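Local structure of macrodomain protein (Streptomyces coelicolor, 5E3B) at residues I24-D30 with V172-H177; L126-D131 with R164-I170; V39-A43 with L136-L142; V117-G123 with R156-L160. The protein probably removes ADP-ribose from thymidine in DNA by hydrolysis, as a macrodomain enzyme, and its disruption increases antibiotic production in the bacterium. All blocks are in the same frame, centred on the assembly; numbering follows the deposited sequence.

Contact 1. Residues I24-D30 with V172-H177; sequences ISYVRGD and VTVYDH. With NA (sodium ion), chain C.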
loop_
_atom_site.group_PDB
_atom_site.type_symbol
_atom_site.label_atom_id
_atom_site.label_comp_id
_atom_site.label_asym_id
_atom_site.label_seq_id
_atom_site.Cartn_x
_atom_site.Cartn_y
_atom_site.Cartn_z
ATOM N N ILE A 24 12.205 0.414 10.823
ATOM C CA ILE A 24 10.870 -0.128 10.677
ATOM C C ILE A 24 10.392 -0.516 12.067
ATOM O O ILE A 24 11.161 -1.205 12.835
ATOM C CB ILE A 24 10.836 -1.371 9.868
ATOM C CG1 ILE A 24 11.186 -1.073 8.418
ATOM C CG2 ILE A 24 9.423 -2.029 9.917
ATOM C CD1 ILE A 24 11.380 -2.268 7.485
ATOM N N SER A 25 9.162 -0.128 12.386
ATOM C CA SER A 25 8.464 -0.539 13.628
ATOM C C SER A 25 7.534 -1.660 13.285
ATOM O O SER A 25 6.846 -1.587 12.276
ATOM C CB SER A 25 7.672 0.602 14.250
ATOM O OG SER A 25 6.811 0.175 15.300
ATOM N N TYR A 26 7.422 -2.678 14.158
ATOM C CA TYR A 26 6.543 -3.802 13.932
ATOM C C TYR A 26 5.548 -3.762 15.061
ATOM O O TYR A 26 5.970 -3.687 16.213
ATOM C CB TYR A 26 7.276 -5.171 13.997
ATOM C CG TYR A 26 8.377 -5.249 13.020
ATOM C CD1 TYR A 26 8.132 -5.500 11.684
ATOM C CD2 TYR A 26 9.663 -4.844 13.413
ATOM C CE1 TYR A 26 9.172 -5.488 10.789
ATOM C CE2 TYR A 26 10.730 -4.822 12.531
ATOM C CZ TYR A 26 10.486 -5.131 11.231
ATOM O OH TYR A 26 11.635 -5.047 10.447
ATOM N N VAL A 27 4.263 -3.679 14.727
ATOM C CA VAL A 27 3.213 -3.596 15.729
ATOM C C VAL A 27 2.045 -4.456 15.356
ATOM O O VAL A 27 1.798 -4.822 14.209
ATOM C CB VAL A 27 2.749 -2.163 15.985
ATOM C CG1 VAL A 27 3.834 -1.219 16.340
ATOM C CG2 VAL A 27 1.974 -1.729 14.769
ATOM N N ARG A 28 1.315 -4.883 16.391
ATOM C CA ARG A 28 0.097 -5.568 16.218
ATOM C C ARG A 28 -1.010 -4.499 16.282
ATOM O O ARG A 28 -1.059 -3.687 17.216
ATOM C CB ARG A 28 -0.069 -6.641 17.290
ATOM C CG ARG A 28 -1.413 -7.238 17.208
ATOM C CD ARG A 28 -1.439 -8.681 17.506
ATOM N NE ARG A 28 -2.824 -9.071 17.627
ATOM C CZ ARG A 28 -3.275 -10.173 18.204
ATOM N NH1 ARG A 28 -2.442 -11.046 18.752
ATOM N NH2 ARG A 28 -4.588 -10.397 18.261
ATOM N N GLY A 29 -1.779 -4.452 15.215
ATOM C CA GLY A 29 -2.781 -3.402 15.057
ATOM C C GLY A 29 -3.422 -3.382 13.704
ATOM O O GLY A 29 -3.134 -4.133 12.799
ATOM N N ASP A 30 -4.395 -2.455 13.634
ATOM C CA ASP A 30 -5.124 -2.211 12.336
ATOM C C ASP A 30 -4.368 -1.000 11.713
ATOM O O ASP A 30 -4.324 0.116 12.213
ATOM C CB ASP A 30 -6.687 -2.026 12.496
ATOM C CG ASP A 30 -7.432 -1.571 11.221
ATOM O OD1 ASP A 30 -6.959 -1.551 10.097
ATOM O OD2 ASP A 30 -8.619 -1.213 11.344
ATOM N N VAL A 172 8.471 3.808 8.664
ATOM C CA VAL A 172 7.594 2.772 8.282
ATOM C C VAL A 172 7.152 1.956 9.488
ATOM O O VAL A 172 7.970 1.600 10.369
ATOM C CB VAL A 172 8.292 1.827 7.294
ATOM C CG1 VAL A 172 7.428 0.604 7.051
ATOM C CG2 VAL A 172 8.572 2.513 5.975
ATOM N N THR A 173 5.887 1.668 9.540
ATOM C CA THR A 173 5.362 0.711 10.505
ATOM C C THR A 173 4.603 -0.386 9.791
ATOM O O THR A 173 3.779 -0.176 8.900
ATOM C CB THR A 173 4.429 1.426 11.482
ATOM O OG1 THR A 173 5.022 2.588 12.091
ATOM C CG2 THR A 173 3.811 0.487 12.530
ATOM N N VAL A 174 4.904 -1.661 10.164
ATOM C CA VAL A 174 4.331 -2.856 9.591
ATOM C C VAL A 174 3.418 -3.507 10.631
ATOM O O VAL A 174 3.830 -3.741 11.765
ATOM C CB VAL A 174 5.435 -3.860 9.172
ATOM C CG1 VAL A 174 4.949 -5.240 8.800
ATOM C CG2 VAL A 174 6.308 -3.254 8.088
ATOM N N TYR A 175 2.170 -3.718 10.216
ATOM C CA TYR A 175 1.112 -4.175 11.165
ATOM C C TYR A 175 0.706 -5.619 10.915
ATOM O O TYR A 175 0.471 -6.094 9.822
ATOM C CB TYR A 175 -0.136 -3.282 10.939
ATOM C CG TYR A 175 0.028 -1.875 11.275
ATOM C CD1 TYR A 175 0.705 -0.993 10.395
ATOM C CD2 TYR A 175 -0.483 -1.306 12.460
ATOM C CE1 TYR A 175 0.880 0.325 10.715
ATOM C CE2 TYR A 175 -0.312 0.053 12.767
ATOM C CZ TYR A 175 0.348 0.893 11.856
ATOM O OH TYR A 175 0.494 2.222 12.206
ATOM N N ASP A 176 0.641 -6.341 12.036
ATOM C CA ASP A 176 0.004 -7.669 12.033
ATOM C C ASP A 176 -1.427 -7.602 12.613
ATOM O O ASP A 176 -1.652 -7.025 13.596
ATOM C CB ASP A 176 0.820 -8.684 12.853
ATOM C CG ASP A 176 0.606 -10.186 12.435
ATOM O OD1 ASP A 176 -0.042 -10.525 11.376
ATOM O OD2 ASP A 176 1.160 -11.056 13.190
ATOM N N HIS A 177 -2.316 -8.266 11.879
ATOM C CA HIS A 177 -3.797 -8.391 12.168
ATOM C C HIS A 177 -4.398 -9.532 11.258
ATOM O O HIS A 177 -3.833 -9.876 10.195
ATOM C CB HIS A 177 -4.506 -7.097 11.869
ATOM C CG HIS A 177 -5.813 -6.883 12.616
ATOM N ND1 HIS A 177 -6.984 -7.532 12.282
ATOM C CD2 HIS A 177 -6.162 -5.969 13.569
ATOM C CE1 HIS A 177 -7.960 -7.129 13.086
ATOM N NE2 HIS A 177 -7.502 -6.159 13.856
HETATM NA NA NA C . 2.130 -10.298 15.473
HETATM O O HOH W 1 3.110 -7.544 15.121
#
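Strand 25-28 is the outermost strand on one side of the macrodomain sheet, and it runs parallel to strand 172-176, its neighbour. Ser25 pairs with Thr173, Tyr26 with Val174, Val27 with Tyr175 and Arg28 with Asp176. Five backbone bonds climb the ladder, from Ser25 N to Val172 O (2.9 Å) up to Gly29 N on Asp176 O (3.0 Å), where the donor is tilted 25° from the carbonyl plane as the chain leaves the strand.

On the face of Val27 and Tyr175 the two side chains lie alongside each other. Val27 CG2 sits between its own backbone N and carbonyl carbon (CG1 at chi1 -54°), which brings it to 3.4 Å from Tyr175 CD2; the same methyl meets Thr173 CG2 at 3.6 Å. On the other face the Tyr26 ring runs beside Val174, with Tyr26 CD1 4.0 Å from Val174 CB, and Ile24 CG2 touches Val174 CG2 at 3.8 Å. Past the strands, His177 CB packs on Gly29 O at 3.4 Å. Asp176 OD2 binds the sodium ion at 2.6 Å, and one water also belongs to its shell.

Strand 139-143 flanks strand 172-176 on its other side, and helix 154-166 packs against Ile24, Val172 and Val174.

Contact 2. Residues L126-D131 with R164-I170; sequences LGRVAD and RLTRRGI
Ala130 packs its methyl against Arg164, Leu165 and Ile170, and this is the tightly packed part of the contact. Ala130 CB lies 3.1 Å from Arg164 O and 3.5 Å from Leu165 CD2, while Ile170 CD1 comes in at 3.6 Å from the same carbon. Helix backbone, leucine and isoleucine thus close around one small side chain. Next to it, Leu126 CD2 and Leu165 CD1 meet at 3.9 Å, the two leucines crossing at about a right angle. The aliphatic start of Arg164 lies against Gly127, with Arg164 CB 3.9 Å from Gly127 N.

The solvent side is polar and is held by one salt bridge. Arg168 bends at chi3 (66°), which turns its guanidinium back over the helix, and both terminal nitrogens grip a single oxygen. Arg168 NH1 reaches Asp131 OD1 at 2.8 Å, nearly in line with the C-O bond, and Arg168 NH2 reaches that oxygen at 3.1 Å from its anti side. The oxygen lies in the guanidinium plane, although the carboxylate is turned 47° from it. Ala130 CB sits over one guanidinium face.

Beneath the helices lies the central sheet: Leu126 and Val129 rest on Met102 of strand 97-105, Leu126 also on Leu142, and Ile170 on Val140 of strand 139-143.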
loop_
_atom_site.group_PDB
_atom_site.type_symbol
_atom_site.label_atom_id
_atom_site.label_comp_id
_atom_site.label_asym_id
_atom_site.label_seq_id
_atom_site.Cartn_x
_atom_site.Cartn_y
_atom_site.Cartn_z
ATOM N N LEU A 126 6.346 0.723 -4.504
ATOM C CA LEU A 126 6.908 1.260 -3.292
ATOM C C LEU A 126 7.800 2.455 -3.468
ATOM O O LEU A 126 7.826 3.360 -2.612
ATOM C CB LEU A 126 7.674 0.194 -2.481
ATOM C CG LEU A 126 6.865 -0.971 -1.853
ATOM C CD1 LEU A 126 7.779 -2.093 -1.408
ATOM C CD2 LEU A 126 6.120 -0.456 -0.624
ATOM N N GLY A 127 8.547 2.497 -4.563
ATOM C CA GLY A 127 9.276 3.688 -4.884
ATOM C C GLY A 127 8.421 4.894 -5.137
ATOM O O GLY A 127 8.707 6.029 -4.696
ATOM N N ARG A 128 7.310 4.656 -5.836
ATOM C CA ARG A 128 6.345 5.719 -6.011
ATOM C C ARG A 128 5.665 6.211 -4.730
ATOM O O ARG A 128 5.398 7.414 -4.575
ATOM C CB ARG A 128 5.300 5.317 -7.035
ATOM C CG ARG A 128 5.942 5.127 -8.366
ATOM C CD ARG A 128 4.983 4.794 -9.477
ATOM N NE ARG A 128 5.751 4.616 -10.720
ATOM C CZ ARG A 128 5.210 4.314 -11.911
ATOM N NH1 ARG A 128 3.884 4.230 -12.042
ATOM N NH2 ARG A 128 6.008 4.104 -12.987
ATOM N N VAL A 129 5.358 5.286 -3.822
ATOM C CA VAL A 129 4.906 5.635 -2.489
ATOM C C VAL A 129 5.928 6.506 -1.795
ATOM O O VAL A 129 5.590 7.473 -1.149
ATOM C CB VAL A 129 4.577 4.348 -1.685
ATOM C CG1 VAL A 129 4.364 4.631 -0.225
ATOM C CG2 VAL A 129 3.321 3.681 -2.256
ATOM N N ALA A 130 7.207 6.083 -1.869
ATOM C CA ALA A 130 8.269 6.832 -1.259
ATOM C C ALA A 130 8.333 8.244 -1.816
ATOM O O ALA A 130 8.476 9.169 -1.045
ATOM C CB ALA A 130 9.569 6.157 -1.380
ATOM N N ASP A 131 8.259 8.395 -3.140
ATOM C CA ASP A 131 8.276 9.780 -3.726
ATOM C C ASP A 131 7.194 10.627 -3.095
ATOM O O ASP A 131 7.357 11.809 -2.744
ATOM C CB ASP A 131 8.159 9.748 -5.227
ATOM C CG ASP A 131 9.322 8.955 -5.920
ATOM O OD1 ASP A 131 10.447 8.897 -5.370
ATOM O OD2 ASP A 131 9.079 8.316 -6.970
ATOM N N ARG A 164 13.335 0.905 -0.611
ATOM C CA ARG A 164 12.617 1.998 -1.241
ATOM C C ARG A 164 12.114 3.064 -0.265
ATOM O O ARG A 164 11.954 4.263 -0.646
ATOM C CB ARG A 164 11.380 1.507 -2.048
ATOM C CG ARG A 164 11.698 0.497 -3.148
ATOM C CD ARG A 164 12.599 1.189 -4.179
ATOM N NE ARG A 164 12.528 0.536 -5.445
ATOM C CZ ARG A 164 13.102 -0.593 -5.798
ATOM N NH1 ARG A 164 12.813 -1.025 -7.056
ATOM N NH2 ARG A 164 14.075 -1.223 -5.072
ATOM N N LEU A 165 11.826 2.651 0.979
ATOM C CA LEU A 165 11.279 3.533 1.986
ATOM C C LEU A 165 12.268 3.859 3.048
ATOM O O LEU A 165 12.613 5.021 3.174
ATOM C CB LEU A 165 10.009 2.971 2.589
ATOM C CG LEU A 165 8.847 2.827 1.585
ATOM C CD1 LEU A 165 7.723 1.929 2.053
ATOM C CD2 LEU A 165 8.299 4.232 1.315
ATOM N N THR A 166 12.685 2.913 3.890
ATOM C CA THR A 166 13.655 3.195 4.943
ATOM C C THR A 166 14.905 3.919 4.456
ATOM O O THR A 166 15.316 4.934 5.095
ATOM C CB THR A 166 14.033 1.849 5.669
ATOM O OG1 THR A 166 12.794 1.308 6.117
ATOM C CG2 THR A 166 14.895 2.213 6.860
ATOM N N ARG A 167 15.400 3.509 3.304
ATOM C CA ARG A 167 16.607 4.066 2.696
ATOM C C ARG A 167 16.450 5.571 2.469
ATOM O O ARG A 167 17.410 6.324 2.507
ATOM C CB ARG A 167 16.894 3.388 1.375
ATOM C CG ARG A 167 18.242 3.713 0.727
ATOM C CD ARG A 167 18.387 3.101 -0.653
ATOM N NE ARG A 167 17.309 3.551 -1.526
ATOM C CZ ARG A 167 17.279 4.689 -2.203
ATOM N NH1 ARG A 167 16.192 4.983 -2.874
ATOM N NH2 ARG A 167 18.291 5.564 -2.166
ATOM N N ARG A 168 15.244 5.990 2.237
ATOM C CA ARG A 168 14.977 7.422 2.069
ATOM C C ARG A 168 14.600 8.173 3.280
ATOM O O ARG A 168 14.258 9.361 3.159
ATOM C CB ARG A 168 13.945 7.527 0.996
ATOM C CG ARG A 168 14.730 7.295 -0.262
ATOM C CD ARG A 168 13.927 7.455 -1.418
ATOM N NE ARG A 168 13.421 8.825 -1.682
ATOM C CZ ARG A 168 12.550 8.956 -2.677
ATOM N NH1 ARG A 168 12.244 7.900 -3.415
ATOM N NH2 ARG A 168 12.041 10.102 -2.968
ATOM N N GLY A 169 14.749 7.589 4.452
ATOM C CA GLY A 169 14.429 8.221 5.677
ATOM C C GLY A 169 12.936 8.321 5.981
ATOM O O GLY A 169 12.580 9.026 6.914
ATOM N N ILE A 170 12.128 7.534 5.305
ATOM C CA ILE A 170 10.683 7.553 5.528
ATOM C C ILE A 170 10.361 6.578 6.679
ATOM O O ILE A 170 10.658 5.382 6.584
ATOM C CB ILE A 170 9.924 7.207 4.279
ATOM C CG1 ILE A 170 10.207 8.278 3.176
ATOM C CG2 ILE A 170 8.433 7.059 4.556
ATOM C CD1 ILE A 170 9.816 7.726 1.878
#

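Contact 3. Residues V39-A43 with L136-L142; sequences VKMIA and LEASVHL
Lys40 with Ser139, Met41 with Val140 and Ile42 with His141 form the parallel bridges at the centre of the macrodomain's mixed sheet, where strand 40-47 lies beside strand 139-143. Backbone bonds come first. Ser139 N donates to Val39 O, Met41 N to Ser139 O (2.8 Å), His141 N to Met41 O and Ala43 N to His141 O (2.9 Å), in the alternating pattern of parallel strands. The axes of the two strand segments approach to 4.6 Å and are inclined by 31° to each other.

Apolar packing lies on the face of Met41 and Val140, which turns toward helix 119-136. In the conformer described, one of two, Met41 is extended as far as its sulfur and then bends at chi3 (-69°), which carries CE to 3.9 Å from Leu136 CD1 at the end of that helix. Val39 CG1 packs on Ala138 CB at 3.7 Å, just past the Schellman motif in which Glu137, with positive phi, ends the helix. Farther along, Ala43 CB touches Leu142 CD2 at 4.0 Å.

Polar contacts belong to the opposite face and to the start of the strands. One water joins Val39 N to Glu137 O; another donates to Val39 O and accepts from Ser139 OG. The buried His141 is held at both ring nitrogens: ND1 pairs with the hydroxyl of Tyr175 on the next strand, while NE2 donates to Ser139 OG at 2.8 Å, 16° out of the ring plane. Lys40 CG lies obliquely to that ring, 4.1 Å from His141 NE2.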
loop_
_atom_site.group_PDB
_atom_site.type_symbol
_atom_site.label_atom_id
_atom_site.label_comp_id
_atom_site.label_asym_id
_atom_site.label_seq_id
_atom_site.Cartn_x
_atom_site.Cartn_y
_atom_site.Cartn_z
ATOM N N VAL A 39 1.311 13.596 8.681
ATOM C CA VAL A 39 0.587 12.997 7.553
ATOM C C VAL A 39 0.906 11.526 7.637
ATOM O O VAL A 39 2.071 11.142 7.858
ATOM C CB VAL A 39 1.034 13.589 6.212
ATOM C CG1 VAL A 39 0.334 12.901 5.070
ATOM C CG2 VAL A 39 0.745 15.110 6.202
ATOM N N LYS A 40 -0.111 10.745 7.408
ATOM C CA LYS A 40 -0.030 9.258 7.397
ATOM C C LYS A 40 -0.435 8.736 6.028
ATOM O O LYS A 40 -1.466 9.167 5.453
ATOM C CB LYS A 40 -0.969 8.709 8.448
ATOM C CG LYS A 40 -0.442 9.056 9.843
ATOM C CD LYS A 40 -1.504 8.972 10.918
ATOM C CE LYS A 40 -2.431 10.187 11.013
ATOM N NZ LYS A 40 -1.913 11.412 11.690
ATOM N N MET A 41 0.311 7.710 5.554
ATOM C CA MET A 41 -0.002 7.073 4.293
ATOM C C MET A 41 -0.038 5.599 4.532
ATOM O O MET A 41 0.931 5.019 4.972
ATOM C CB MET A 41 0.985 7.406 3.209
ATOM C CG MET A 41 0.598 6.812 1.915
ATOM S SD MET A 41 1.792 7.153 0.637
ATOM C CE MET A 41 1.607 8.876 0.377
ATOM N N ILE A 42 -1.196 5.018 4.199
ATOM C CA ILE A 42 -1.438 3.581 4.370
ATOM C C ILE A 42 -1.289 2.922 3.012
ATOM O O ILE A 42 -2.081 3.193 2.128
ATOM C CB ILE A 42 -2.813 3.374 4.946
ATOM C CG1 ILE A 42 -2.968 4.130 6.281
ATOM C CG2 ILE A 42 -3.151 1.926 5.065
ATOM C CD1 ILE A 42 -4.388 4.400 6.552
ATOM N N ALA A 43 -0.291 2.054 2.834
ATOM C CA ALA A 43 0.022 1.491 1.538
ATOM C C ALA A 43 -0.228 0.020 1.569
ATOM O O ALA A 43 0.147 -0.670 2.555
ATOM C CB ALA A 43 1.505 1.704 1.213
ATOM N N LEU A 136 4.972 14.727 0.972
ATOM C CA LEU A 136 3.976 14.965 2.002
ATOM C C LEU A 136 4.533 14.997 3.446
ATOM O O LEU A 136 3.781 15.233 4.366
ATOM C CB LEU A 136 2.908 13.881 1.965
ATOM C CG LEU A 136 1.925 13.988 0.784
ATOM C CD1 LEU A 136 1.068 12.734 0.786
ATOM C CD2 LEU A 136 0.953 15.156 0.891
ATOM N N GLU A 137 5.799 14.659 3.588
ATOM C CA GLU A 137 6.450 14.437 4.896
ATOM C C GLU A 137 5.632 13.419 5.695
ATOM O O GLU A 137 5.357 13.558 6.885
ATOM C CB GLU A 137 6.589 15.777 5.646
ATOM C CG GLU A 137 7.598 16.661 4.929
ATOM C CD GLU A 137 7.968 17.931 5.714
ATOM O OE1 GLU A 137 7.481 18.127 6.856
ATOM O OE2 GLU A 137 8.749 18.725 5.154
ATOM N N ALA A 138 5.261 12.327 5.043
ATOM C CA ALA A 138 4.403 11.357 5.656
ATOM C C ALA A 138 5.182 10.182 6.240
ATOM O O ALA A 138 6.187 9.773 5.698
ATOM C CB ALA A 138 3.394 10.859 4.650
ATOM N N SER A 139 4.578 9.581 7.267
ATOM C CA SER A 139 4.992 8.211 7.622
ATOM C C SER A 139 4.149 7.196 6.872
ATOM O O SER A 139 2.995 7.515 6.465
ATOM C CB SER A 139 4.815 8.014 9.121
ATOM O OG SER A 139 3.503 8.242 9.571
ATOM N N VAL A 140 4.691 5.983 6.687
ATOM C CA VAL A 140 4.039 4.952 5.876
ATOM C C VAL A 140 3.661 3.762 6.769
ATOM O O VAL A 140 4.425 3.432 7.689
ATOM C CB VAL A 140 4.907 4.558 4.685
ATOM C CG1 VAL A 140 4.318 3.398 3.971
ATOM C CG2 VAL A 140 5.051 5.779 3.756
ATOM N N HIS A 141 2.476 3.208 6.545
ATOM C CA HIS A 141 1.808 2.203 7.406
ATOM C C HIS A 141 1.318 1.117 6.506
ATOM O O HIS A 141 0.519 1.345 5.561
ATOM C CB HIS A 141 0.680 2.919 8.161
ATOM C CG HIS A 141 1.202 4.019 9.014
ATOM N ND1 HIS A 141 1.645 3.816 10.307
ATOM C CD2 HIS A 141 1.481 5.310 8.731
ATOM C CE1 HIS A 141 2.086 4.938 10.806
ATOM N NE2 HIS A 141 2.055 5.859 9.857
ATOM N N LEU A 142 1.866 -0.122 6.709
ATOM C CA LEU A 142 1.592 -1.201 5.832
ATOM C C LEU A 142 1.158 -2.455 6.595
ATOM O O LEU A 142 1.709 -2.758 7.630
ATOM C CB LEU A 142 2.785 -1.609 4.951
ATOM C CG LEU A 142 3.530 -0.601 4.040
ATOM C CD1 LEU A 142 4.719 -0.180 4.785
ATOM C CD2 LEU A 142 3.828 -1.178 2.663
HETATM O O HOH W 2 3.443 10.886 10.207
HETATM O O HOH W 3 3.762 15.171 8.416
#

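Contact 4. Residues V117-G123 with R156-L160; sequences VRYEAIG and RVEPL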
loop_
_atom_site.group_PDB
_atom_site.type_symbol
_atom_site.label_atom_id
_atom_site.label_comp_id
_atom_site.label_asym_id
_atom_site.label_seq_id
_atom_site.Cartn_x
_atom_site.Cartn_y
_atom_site.Cartn_z
ATOM N N VAL A 117 2.587 -12.103 -6.127
ATOM C CA VAL A 117 3.026 -10.710 -6.008
ATOM C C VAL A 117 4.306 -10.562 -6.816
ATOM O O VAL A 117 5.243 -11.360 -6.698
ATOM C CB VAL A 117 3.268 -10.327 -4.539
ATOM C CG1 VAL A 117 3.790 -8.920 -4.467
ATOM C CG2 VAL A 117 1.998 -10.470 -3.684
ATOM N N ARG A 118 4.325 -9.545 -7.643
ATOM C CA ARG A 118 5.378 -9.364 -8.611
ATOM C C ARG A 118 6.465 -8.428 -8.086
ATOM O O ARG A 118 6.210 -7.250 -7.868
ATOM C CB ARG A 118 4.787 -8.843 -9.889
ATOM C CG ARG A 118 3.948 -9.913 -10.571
ATOM C CD ARG A 118 4.745 -10.752 -11.577
ATOM N NE ARG A 118 4.650 -10.115 -12.901
ATOM C CZ ARG A 118 4.026 -10.604 -13.972
ATOM N NH1 ARG A 118 4.008 -9.879 -15.092
ATOM N NH2 ARG A 118 3.441 -11.804 -13.963
ATOM N N TYR A 119 7.680 -8.967 -7.937
ATOM C CA TYR A 119 8.810 -8.263 -7.304
ATOM C C TYR A 119 9.042 -6.919 -7.991
ATOM O O TYR A 119 9.213 -5.927 -7.300
ATOM C CB TYR A 119 10.070 -9.138 -7.425
ATOM C CG TYR A 119 11.322 -8.564 -6.796
ATOM C CD1 TYR A 119 11.599 -8.796 -5.459
ATOM C CD2 TYR A 119 12.206 -7.738 -7.524
ATOM C CE1 TYR A 119 12.730 -8.282 -4.840
ATOM C CE2 TYR A 119 13.363 -7.256 -6.886
ATOM C CZ TYR A 119 13.586 -7.533 -5.556
ATOM O OH TYR A 119 14.682 -7.074 -4.874
ATOM N N GLU A 120 9.064 -6.871 -9.329
ATOM C CA GLU A 120 9.374 -5.622 -10.031
ATOM C C GLU A 120 8.234 -4.630 -9.793
ATOM O O GLU A 120 8.465 -3.430 -9.692
ATOM C CB GLU A 120 9.600 -5.804 -11.551
ATOM C CG GLU A 120 10.768 -6.756 -11.910
ATOM N N ALA A 121 6.991 -5.137 -9.828
ATOM C CA ALA A 121 5.800 -4.293 -9.629
ATOM C C ALA A 121 5.770 -3.687 -8.250
ATOM O O ALA A 121 5.552 -2.519 -8.095
ATOM C CB ALA A 121 4.549 -5.134 -9.805
ATOM N N ILE A 122 6.004 -4.513 -7.242
ATOM C CA ILE A 122 6.028 -4.028 -5.859
ATOM C C ILE A 122 7.168 -3.016 -5.636
ATOM O O ILE A 122 6.978 -2.047 -4.926
ATOM C CB ILE A 122 6.145 -5.173 -4.856
ATOM C CG1 ILE A 122 4.872 -5.928 -4.826
ATOM C CG2 ILE A 122 6.547 -4.671 -3.463
ATOM C CD1 ILE A 122 3.834 -5.284 -3.921
ATOM N N GLY A 123 8.344 -3.307 -6.195
ATOM C CA GLY A 123 9.478 -2.380 -6.085
ATOM C C GLY A 123 9.150 -1.009 -6.618
ATOM O O GLY A 123 9.327 0.024 -5.979
ATOM N N ARG A 156 10.539 -11.253 -0.162
ATOM C CA ARG A 156 10.700 -10.221 -1.224
ATOM C C ARG A 156 10.284 -8.820 -0.812
ATOM O O ARG A 156 10.973 -7.759 -1.066
ATOM C CB ARG A 156 9.857 -10.643 -2.443
ATOM C CG ARG A 156 10.644 -11.479 -3.411
ATOM C CD ARG A 156 10.802 -12.895 -2.949
ATOM N NE ARG A 156 11.632 -13.734 -3.827
ATOM C CZ ARG A 156 12.077 -14.949 -3.471
ATOM N NH1 ARG A 156 11.800 -15.453 -2.258
ATOM N NH2 ARG A 156 12.838 -15.661 -4.306
ATOM N N VAL A 157 9.094 -8.743 -0.237
ATOM C CA VAL A 157 8.552 -7.446 0.082
ATOM C C VAL A 157 9.345 -6.657 1.133
ATOM O O VAL A 157 9.600 -5.478 0.904
ATOM C CB VAL A 157 7.003 -7.549 0.414
ATOM C CG1 VAL A 157 6.465 -6.201 0.894
ATOM C CG2 VAL A 157 6.274 -8.109 -0.841
ATOM N N GLU A 158 9.724 -7.236 2.297
ATOM C CA GLU A 158 10.268 -6.452 3.357
ATOM C C GLU A 158 11.589 -5.801 2.814
ATOM O O GLU A 158 11.843 -4.655 3.074
ATOM C CB GLU A 158 10.420 -7.110 4.780
ATOM C CG GLU A 158 11.003 -6.167 5.768
ATOM C CD GLU A 158 10.914 -6.413 7.298
ATOM O OE1 GLU A 158 10.013 -7.001 7.789
ATOM O OE2 GLU A 158 11.697 -5.775 8.052
ATOM N N PRO A 159 12.459 -6.572 2.112
ATOM C CA PRO A 159 13.640 -5.871 1.621
ATOM C C PRO A 159 13.411 -4.730 0.678
ATOM O O PRO A 159 14.122 -3.723 0.674
ATOM C CB PRO A 159 14.423 -6.951 0.887
ATOM C CG PRO A 159 14.069 -8.197 1.584
ATOM C CD PRO A 159 12.585 -8.032 1.916
ATOM N N LEU A 160 12.317 -4.817 -0.087
ATOM C CA LEU A 160 11.947 -3.625 -0.905
ATOM C C LEU A 160 11.422 -2.454 -0.057
ATOM O O LEU A 160 11.589 -1.296 -0.433
ATOM C CB LEU A 160 10.944 -4.081 -2.000
ATOM C CG LEU A 160 11.461 -5.059 -3.104
ATOM C CD1 LEU A 160 10.326 -5.611 -3.969
ATOM C CD2 LEU A 160 12.468 -4.317 -3.983
#
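With chi1 at -179°, Tyr119 swings its ring out from the first turn of helix 119-136 toward segment 156-160 of helix 154-166, and Leu160, its CG anti to its own carbonyl carbon, reaches back to meet it. Leu160 CD1 stands over one face of the Tyr119 ring, 3.9 Å from the centroid and 21° off the normal, a CH-pi contact. The other methyl slides toward the phenol end, where Leu160 CD2 is 3.6 Å from Tyr119 OH. Arg156 approaches the same ring at its edge with the aliphatic part of its chain, Arg156 CG lying 3.5 Å from Tyr119 CD1, while the guanidinium extends away, its plane almost perpendicular to the ring.

This is the meeting of two of the helices that flank the macrodomain's sheet. Their segments run in roughly the same direction, 31° apart, with axes 10.0 Å from each other, and the gap is filled mainly by side chains, with no hydrogen bond across it. Deeper in, Ile122 CG2 touches Leu160 CD1 at 3.9 Å and Val157 CG2 at 4.3 Å, so that the leucine methyl is shared between the tyrosine face and the buried isoleucine. The same methyl also packs on the backbone, with Leu160 CD1 3.5 Å from Tyr119 O and close to Gly123 N. Val117, ahead of the N-cap residue Arg118, adds a looser touch on Val157.

Contacts 1 and 3 are two strand pairs of the same sheet: strands 172-176 and 139-143 are neighbours, Tyr175 N and Leu142 O being probably hydrogen-bonded at 2.8 Å, and the contact centres lie 13 Å apart. Contacts 2 and 4 join the same two helices at successive levels, with Leu126 CD1 3.8 Å from Leu160 CB. The helix layer rests on the sheet where contact 2 meets contact 3, through Ile170 CG2 and Ala138 O at 3.7 Å. Contact 4 reaches contact 1 through Tyr26 OH and Glu158 OE2, probably hydrogen-bonded at 2.5 Å. Asp176 of contact 1 binds one sodium ion, and a second lies about 4 Å from the side chain of Tyr26.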